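Local coordinates for protein GTP cyclohydrolase 1 type 2 homolog (Thermus thermophilus, PDB 2YYB) that is of uncharacterised function but belongs to the GTP cyclohydrolase I type 2/NIF3 family and probably binds a pair of divalent metal ions, at residues 61-66 / 93-98; 27-32 / 65-70. One frame throughout, in Å; residues are numbered along the deposited sequence.

Contact 1: 61-66 / 93-98; sequences LIVHHG and LYAAHL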
ATOM      1  N   LEU A  61     -16.443 -14.914 -29.857  1.00 31.54           N
ATOM      2  CA  LEU A  61     -17.016 -15.418 -28.603  1.00 30.30           C
ATOM      3  C   LEU A  61     -17.016 -14.341 -27.524  1.00 31.13           C
ATOM      4  O   LEU A  61     -15.970 -13.751 -27.201  1.00 30.72           O
ATOM      5  CB  LEU A  61     -16.213 -16.626 -28.110  1.00 27.11           C
ATOM      6  CG  LEU A  61     -16.708 -17.289 -26.841  1.00 26.34           C
ATOM      7  CD1 LEU A  61     -18.205 -17.533 -26.953  1.00 27.26           C
ATOM      8  CD2 LEU A  61     -15.975 -18.583 -26.609  1.00 24.49           C
ATOM      9  N   ILE A  62     -18.204 -14.073 -26.989  1.00 31.01           N
ATOM     10  CA  ILE A  62     -18.379 -13.082 -25.940  1.00 31.69           C
ATOM     11  C   ILE A  62     -18.684 -13.800 -24.623  1.00 31.62           C
ATOM     12  O   ILE A  62     -19.611 -14.612 -24.557  1.00 32.27           O
ATOM     13  CB  ILE A  62     -19.553 -12.156 -26.276  1.00 33.02           C
ATOM     14  CG1 ILE A  62     -19.256 -11.420 -27.591  1.00 32.35           C
ATOM     15  CG2 ILE A  62     -19.836 -11.213 -25.086  1.00 31.60           C
ATOM     16  CD1 ILE A  62     -20.368 -10.534 -28.089  1.00 27.39           C
ATOM     17  N   VAL A  63     -17.912 -13.515 -23.581  1.00 30.63           N
ATOM     18  CA  VAL A  63     -18.157 -14.147 -22.284  1.00 30.75           C
ATOM     19  C   VAL A  63     -18.176 -13.106 -21.163  1.00 32.65           C
ATOM     20  O   VAL A  63     -17.543 -12.047 -21.273  1.00 30.81           O
ATOM     21  CB  VAL A  63     -17.085 -15.221 -21.967  1.00 29.53           C
ATOM     22  CG1 VAL A  63     -17.122 -16.318 -23.033  1.00 25.62           C
ATOM     23  CG2 VAL A  63     -15.697 -14.568 -21.876  1.00 25.80           C
ATOM     24  N   HIS A  64     -18.913 -13.408 -20.091  1.00 34.89           N
ATOM     25  CA  HIS A  64     -19.010 -12.495 -18.945  1.00 35.45           C
ATOM     26  C   HIS A  64     -17.779 -12.699 -18.060  1.00 35.36           C
ATOM     27  O   HIS A  64     -17.230 -11.737 -17.514  1.00 34.22           O
ATOM     28  CB  HIS A  64     -20.295 -12.765 -18.148  1.00 36.80           C
ATOM     29  CG  HIS A  64     -20.494 -11.848 -16.970  1.00 40.44           C
ATOM     30  ND1 HIS A  64     -20.590 -10.478 -17.093  1.00 42.13           N
ATOM     31  CD2 HIS A  64     -20.596 -12.109 -15.643  1.00 41.22           C
ATOM     32  CE1 HIS A  64     -20.734  -9.934 -15.898  1.00 41.12           C
ATOM     33  NE2 HIS A  64     -20.739 -10.901 -14.999  1.00 43.64           N
ATOM     34  N   HIS A  65     -17.348 -13.955 -17.945  1.00 34.71           N
ATOM     35  CA  HIS A  65     -16.186 -14.312 -17.132  1.00 36.40           C
ATOM     36  C   HIS A  65     -15.038 -14.773 -18.039  1.00 35.26           C
ATOM     37  O   HIS A  65     -15.021 -15.924 -18.495  1.00 36.35           O
ATOM     38  CB  HIS A  65     -16.569 -15.430 -16.147  1.00 39.53           C
ATOM     39  CG  HIS A  65     -17.629 -15.040 -15.158  1.00 45.08           C
ATOM     40  ND1 HIS A  65     -17.464 -14.010 -14.253  1.00 48.70           N
ATOM     41  CD2 HIS A  65     -18.864 -15.549 -14.923  1.00 46.00           C
ATOM     42  CE1 HIS A  65     -18.551 -13.903 -13.505  1.00 50.58           C
ATOM     43  NE2 HIS A  65     -19.415 -14.825 -13.892  1.00 49.92           N
ATOM     44  N   GLY A  66     -14.086 -13.879 -18.295  1.00 32.43           N
ATOM     45  CA  GLY A  66     -12.974 -14.196 -19.166  1.00 31.17           C
ATOM     46  C   GLY A  66     -11.780 -14.928 -18.579  1.00 32.55           C
ATOM     47  O   GLY A  66     -11.861 -15.556 -17.534  1.00 32.14           O
ATOM     48  N   LEU A  93     -11.844 -13.840 -28.616  1.00 27.36           N
ATOM     49  CA  LEU A  93     -12.408 -13.920 -27.267  1.00 24.60           C
ATOM     50  C   LEU A  93     -12.544 -12.516 -26.737  1.00 25.47           C
ATOM     51  O   LEU A  93     -11.532 -11.819 -26.575  1.00 24.40           O
ATOM     52  CB  LEU A  93     -11.506 -14.702 -26.307  1.00 20.85           C
ATOM     53  CG  LEU A  93     -12.193 -14.949 -24.958  1.00 19.35           C
ATOM     54  CD1 LEU A  93     -13.433 -15.810 -25.170  1.00 16.25           C
ATOM     55  CD2 LEU A  93     -11.251 -15.621 -23.987  1.00 19.09           C
ATOM     56  N   TYR A  94     -13.790 -12.108 -26.489  1.00 25.48           N
ATOM     57  CA  TYR A  94     -14.109 -10.780 -25.966  1.00 27.29           C
ATOM     58  C   TYR A  94     -14.774 -10.958 -24.586  1.00 30.03           C
ATOM     59  O   TYR A  94     -15.828 -11.613 -24.455  1.00 31.95           O
ATOM     60  CB  TYR A  94     -15.063 -10.046 -26.916  1.00 26.25           C
ATOM     61  CG  TYR A  94     -15.321  -8.610 -26.525  1.00 27.30           C
ATOM     62  CD1 TYR A  94     -14.502  -7.593 -26.986  1.00 29.59           C
ATOM     63  CD2 TYR A  94     -16.359  -8.275 -25.664  1.00 28.39           C
ATOM     64  CE1 TYR A  94     -14.707  -6.255 -26.600  1.00 33.44           C
ATOM     65  CE2 TYR A  94     -16.582  -6.957 -25.270  1.00 31.51           C
ATOM     66  CZ  TYR A  94     -15.753  -5.944 -25.744  1.00 33.49           C
ATOM     67  OH  TYR A  94     -15.984  -4.624 -25.409  1.00 34.08           O
ATOM     68  N   ALA A  95     -14.170 -10.381 -23.557  1.00 30.48           N
ATOM     69  CA  ALA A  95     -14.714 -10.522 -22.213  1.00 32.92           C
ATOM     70  C   ALA A  95     -15.307  -9.207 -21.692  1.00 34.41           C
ATOM     71  O   ALA A  95     -14.728  -8.131 -21.885  1.00 34.74           O
ATOM     72  CB  ALA A  95     -13.608 -11.053 -21.254  1.00 30.40           C
ATOM     73  N   ALA A  96     -16.467  -9.308 -21.047  1.00 35.59           N
ATOM     74  CA  ALA A  96     -17.162  -8.144 -20.479  1.00 38.59           C
ATOM     75  C   ALA A  96     -17.681  -8.514 -19.087  1.00 40.15           C
ATOM     76  O   ALA A  96     -18.682  -9.220 -18.958  1.00 38.16           O
ATOM     77  CB  ALA A  96     -18.324  -7.722 -21.384  1.00 37.63           C
ATOM     78  N   HIS A  97     -16.990  -8.026 -18.054  1.00 43.11           N
ATOM     79  CA  HIS A  97     -17.343  -8.326 -16.667  1.00 44.79           C
ATOM     80  C   HIS A  97     -18.323  -7.335 -16.017  1.00 45.88           C
ATOM     81  O   HIS A  97     -19.539  -7.405 -16.242  1.00 43.47           O
ATOM     82  CB  HIS A  97     -16.072  -8.396 -15.825  1.00 46.58           C
ATOM     83  CG  HIS A  97     -16.282  -8.982 -14.466  1.00 50.49           C
ATOM     84  ND1 HIS A  97     -15.346  -8.877 -13.462  1.00 51.93           N
ATOM     85  CD2 HIS A  97     -17.300  -9.718 -13.959  1.00 53.14           C
ATOM     86  CE1 HIS A  97     -15.775  -9.527 -12.394  1.00 54.24           C
ATOM     87  NE2 HIS A  97     -16.960 -10.048 -12.669  1.00 55.08           N
ATOM     88  N   LEU A  98     -17.791  -6.422 -15.204  1.00 45.75           N
ATOM     89  CA  LEU A  98     -18.639  -5.452 -14.527  1.00 46.75           C
ATOM     90  C   LEU A  98     -19.497  -4.632 -15.492  1.00 46.56           C
ATOM     91  O   LEU A  98     -20.689  -4.444 -15.261  1.00 46.03           O
ATOM     92  CB  LEU A  98     -17.799  -4.501 -13.659  1.00 46.75           C
ATOM     93  CG  LEU A  98     -17.068  -5.082 -12.436  1.00 49.11           C
ATOM     94  CD1 LEU A  98     -16.364  -3.945 -11.700  1.00 49.41           C
ATOM     95  CD2 LEU A  98     -18.039  -5.790 -11.505  1.00 48.27           C
TER
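His97 turns the edge of its imidazole toward the face of His64, an offset edge-to-face pair with ring planes at 70° and His97 CD2 3.8 Å from His64 NE2. Leu98 CG lies over one face of the His97 ring, while His65 meets that ring obliquely, His65 CE1 standing 4.3 Å from His97 NE2. One face of the His65 ring takes His64 CD2 near its rim. With CG anti to the backbone N (chi1 -179°), the His64 ring reaches along the neighbouring strand end, where ND1 makes a weak hydrogen bond to Ala96 O. Behind the rings, strands 61-63 and 93-95 run parallel, paired by backbone hydrogen bonds from Tyr94 N to Leu61 O (2.8 Å), Val63 N to Tyr94 O (3.0 Å) and Ala96 N to Val63 O. Leu61 CG packs 4.0 Å from Leu93 CD1, the two leucines alongside on one sheet face. This is the parallel pairing of a beta-alpha-beta unit through helix 77-88. His97 ND1 bonds Asp22; His64 NE2 makes weak hydrogen bonds to Asp101 and Glu214, His65 NE2 a weak one to Glu214. This imidazole cluster, with acidic Asp101 and Glu214 beside it, is consistent with the predicted two-metal site.

Contact 2: 27-32 / 65-70; sequences GLQVEG and HGLFWG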
ATOM      1  N   GLY A  27     -12.675  -6.367 -22.591  1.00 41.74           N
ATOM      2  CA  GLY A  27     -12.392  -6.106 -23.996  1.00 38.68           C
ATOM      3  C   GLY A  27     -11.932  -7.365 -24.709  1.00 36.58           C
ATOM      4  O   GLY A  27     -12.231  -8.467 -24.268  1.00 36.37           O
ATOM      5  N   LEU A  28     -11.206  -7.207 -25.808  1.00 35.69           N
ATOM      6  CA  LEU A  28     -10.711  -8.358 -26.553  1.00 36.13           C
ATOM      7  C   LEU A  28      -9.569  -9.007 -25.785  1.00 36.12           C
ATOM      8  O   LEU A  28      -8.502  -8.420 -25.650  1.00 37.47           O
ATOM      9  CB  LEU A  28     -10.212  -7.934 -27.943  1.00 34.17           C
ATOM     10  CG  LEU A  28      -9.703  -9.052 -28.863  1.00 33.30           C
ATOM     11  CD1 LEU A  28     -10.832  -9.979 -29.287  1.00 31.62           C
ATOM     12  CD2 LEU A  28      -9.081  -8.424 -30.083  1.00 33.33           C
ATOM     13  N   GLN A  29      -9.782 -10.222 -25.293  1.00 35.28           N
ATOM     14  CA  GLN A  29      -8.746 -10.912 -24.534  1.00 34.46           C
ATOM     15  C   GLN A  29      -7.868 -11.790 -25.404  1.00 33.28           C
ATOM     16  O   GLN A  29      -6.698 -11.949 -25.114  1.00 34.13           O
ATOM     17  CB  GLN A  29      -9.365 -11.763 -23.420  1.00 34.94           C
ATOM     18  CG  GLN A  29     -10.250 -10.988 -22.467  1.00 33.71           C
ATOM     19  CD  GLN A  29     -10.441 -11.707 -21.133  1.00 34.08           C
ATOM     20  OE1 GLN A  29     -10.602 -12.933 -21.092  1.00 30.39           O
ATOM     21  NE2 GLN A  29     -10.436 -10.942 -20.040  1.00 30.56           N
ATOM     22  N   VAL A  30      -8.435 -12.387 -26.449  1.00 32.25           N
ATOM     23  CA  VAL A  30      -7.656 -13.224 -27.355  1.00 29.93           C
ATOM     24  C   VAL A  30      -8.079 -12.923 -28.776  1.00 30.65           C
ATOM     25  O   VAL A  30      -9.261 -12.964 -29.112  1.00 30.70           O
ATOM     26  CB  VAL A  30      -7.836 -14.741 -27.074  1.00 30.17           C
ATOM     27  CG1 VAL A  30      -6.986 -15.553 -28.049  1.00 27.94           C
ATOM     28  CG2 VAL A  30      -7.430 -15.069 -25.643  1.00 27.75           C
ATOM     29  N   GLU A  31      -7.100 -12.606 -29.611  1.00 31.15           N
ATOM     30  CA  GLU A  31      -7.351 -12.267 -31.002  1.00 31.25           C
ATOM     31  C   GLU A  31      -7.557 -13.516 -31.874  1.00 32.00           C
ATOM     32  O   GLU A  31      -6.955 -14.556 -31.626  1.00 31.60           O
ATOM     33  CB  GLU A  31      -6.184 -11.416 -31.510  1.00 30.62           C
ATOM     34  CG  GLU A  31      -6.258 -10.985 -32.969  1.00 29.86           C
ATOM     35  CD  GLU A  31      -4.969 -10.306 -33.420  1.00 29.09           C
ATOM     36  OE1 GLU A  31      -4.695  -9.181 -32.956  1.00 28.37           O
ATOM     37  OE2 GLU A  31      -4.216 -10.903 -34.221  1.00 28.30           O
ATOM     38  N   GLY A  32      -8.439 -13.389 -32.874  1.00 33.74           N
ATOM     39  CA  GLY A  32      -8.763 -14.462 -33.809  1.00 31.42           C
ATOM     40  C   GLY A  32      -8.907 -13.892 -35.217  1.00 31.89           C
ATOM     41  O   GLY A  32      -8.247 -12.904 -35.550  1.00 31.75           O
ATOM     42  N   HIS A  65     -17.348 -13.955 -17.945  1.00 34.71           N
ATOM     43  CA  HIS A  65     -16.186 -14.312 -17.132  1.00 36.40           C
ATOM     44  C   HIS A  65     -15.038 -14.773 -18.039  1.00 35.26           C
ATOM     45  O   HIS A  65     -15.021 -15.924 -18.495  1.00 36.35           O
ATOM     46  CB  HIS A  65     -16.569 -15.430 -16.147  1.00 39.53           C
ATOM     47  CG  HIS A  65     -17.629 -15.040 -15.158  1.00 45.08           C
ATOM     48  ND1 HIS A  65     -17.464 -14.010 -14.253  1.00 48.70           N
ATOM     49  CD2 HIS A  65     -18.864 -15.549 -14.923  1.00 46.00           C
ATOM     50  CE1 HIS A  65     -18.551 -13.903 -13.505  1.00 50.58           C
ATOM     51  NE2 HIS A  65     -19.415 -14.825 -13.892  1.00 49.92           N
ATOM     52  N   GLY A  66     -14.086 -13.879 -18.295  1.00 32.43           N
ATOM     53  CA  GLY A  66     -12.974 -14.196 -19.166  1.00 31.17           C
ATOM     54  C   GLY A  66     -11.780 -14.928 -18.579  1.00 32.55           C
ATOM     55  O   GLY A  66     -11.861 -15.556 -17.534  1.00 32.14           O
ATOM     56  N   LEU A  67     -10.649 -14.824 -19.259  1.00 34.58           N
ATOM     57  CA  LEU A  67      -9.435 -15.511 -18.850  1.00 38.65           C
ATOM     58  C   LEU A  67      -8.487 -14.767 -17.934  1.00 42.66           C
ATOM     59  O   LEU A  67      -7.722 -15.392 -17.202  1.00 43.30           O
ATOM     60  CB  LEU A  67      -8.647 -15.929 -20.085  1.00 37.97           C
ATOM     61  CG  LEU A  67      -9.246 -16.997 -20.987  1.00 36.94           C
ATOM     62  CD1 LEU A  67      -8.362 -17.151 -22.204  1.00 36.97           C
ATOM     63  CD2 LEU A  67      -9.365 -18.303 -20.230  1.00 33.85           C
ATOM     64  N   PHE A  68      -8.532 -13.441 -17.969  1.00 46.59           N
ATOM     65  CA  PHE A  68      -7.620 -12.642 -17.172  1.00 50.74           C
ATOM     66  C   PHE A  68      -8.216 -11.907 -15.974  1.00 54.37           C
ATOM     67  O   PHE A  68      -9.317 -11.364 -16.047  1.00 55.94           O
ATOM     68  CB  PHE A  68      -6.915 -11.660 -18.101  1.00 49.93           C
ATOM     69  CG  PHE A  68      -6.131 -12.330 -19.191  1.00 51.18           C
ATOM     70  CD1 PHE A  68      -5.014 -13.103 -18.886  1.00 50.58           C
ATOM     71  CD2 PHE A  68      -6.536 -12.238 -20.517  1.00 49.60           C
ATOM     72  CE1 PHE A  68      -4.324 -13.768 -19.881  1.00 49.40           C
ATOM     73  CE2 PHE A  68      -5.843 -12.908 -21.517  1.00 47.76           C
ATOM     74  CZ  PHE A  68      -4.743 -13.671 -21.199  1.00 48.38           C
ATOM     75  N   TRP A  69      -7.465 -11.891 -14.872  1.00 57.72           N
ATOM     76  CA  TRP A  69      -7.894 -11.223 -13.650  1.00 60.35           C
ATOM     77  C   TRP A  69      -6.730 -10.533 -12.936  1.00 60.83           C
ATOM     78  O   TRP A  69      -6.699 -10.502 -11.715  1.00 61.54           O
ATOM     79  CB  TRP A  69      -8.544 -12.230 -12.689  1.00 62.02           C
ATOM     80  CG  TRP A  69      -9.625 -13.078 -13.309  1.00 64.86           C
ATOM     81  CD1 TRP A  69      -9.464 -14.290 -13.928  1.00 65.78           C
ATOM     82  CD2 TRP A  69     -11.025 -12.763 -13.403  1.00 65.84           C
ATOM     83  NE1 TRP A  69     -10.675 -14.745 -14.400  1.00 66.06           N
ATOM     84  CE2 TRP A  69     -11.650 -13.831 -14.093  1.00 65.77           C
ATOM     85  CE3 TRP A  69     -11.814 -11.684 -12.970  1.00 67.38           C
ATOM     86  CZ2 TRP A  69     -13.027 -13.853 -14.363  1.00 66.07           C
ATOM     87  CZ3 TRP A  69     -13.197 -11.707 -13.239  1.00 67.90           C
ATOM     88  CH2 TRP A  69     -13.782 -12.788 -13.930  1.00 67.26           C
ATOM     89  N   GLY A  70      -5.782  -9.979 -13.687  1.00 61.54           N
ATOM     90  CA  GLY A  70      -4.645  -9.313 -13.063  1.00 62.93           C
ATOM     91  C   GLY A  70      -3.535 -10.286 -12.667  1.00 64.83           C
ATOM     92  O   GLY A  70      -2.365  -9.914 -12.541  1.00 63.93           O
TER
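The side chains of Gln29 and Phe68 run antiparallel alongside each other, the amide turned 62° from the plane of the ring. With CG anti to the carbonyl carbon (chi1 -56°), the Gln29 chain extends to the loop backbone, and its amide carbon CD comes 4.0 Å from Phe68 CD2. Farther along the same ring, Phe68 CE2 lies 3.8 Å from Gln29 O, which sits at the ring edge, near its plane. The end of the glutamine is fixed by a hydrogen bond from Leu67 N to Gln29 OE1, 2.6 Å long and fairly straight at 162°, received on a lone pair in the carbonyl plane. Gly66 CA also lies 3.3 Å from Gln29 OE1. On the other side of the amide, Gln29 NE2 is hydrogen-bonded to Leu25 O, so both amide atoms have backbone partners. An alanine here would remove the acceptor and is likely to leave Leu67 N without its mate and the Phe68 ring less closely packed. Val30 crosses Leu67 at a slant, Val30 CG2 to Leu67 CD1 4.1 Å. Gln29 and Val30 share Leu93 as their partner on strand 92-95, a classic beta bulge in strand 27-30, at one border of the five-stranded sheet in this chain. Val30 also packs on Leu86 and Phe87 of helix 77-88, Leu67 touches Arg82 there, and Ile75 of the second subunit packs on Val30 and Phe68.

Contacts 1 and 2 lie about 7 Å apart, centre to centre, and share His65 and Gly66, where the chain leaves strand 60-63 and enters the loop before helix 77-88. Along the chain the order is 27-32, 61-66, 65-70, then 93-98. In the five-stranded mixed sheet, strand 92-95 stands between the other two, parallel to 60-63 and antiparallel to 27-30; Leu93 N and O probably hydrogen-bond Val30 O and Gln29 N, and Ala95 packs against the Gln29 amide. Contact 1 thus holds neighbouring strands together beside the predicted metal site, whereas contact 2 ties the loop leaving that site to the border strand, near the second subunit.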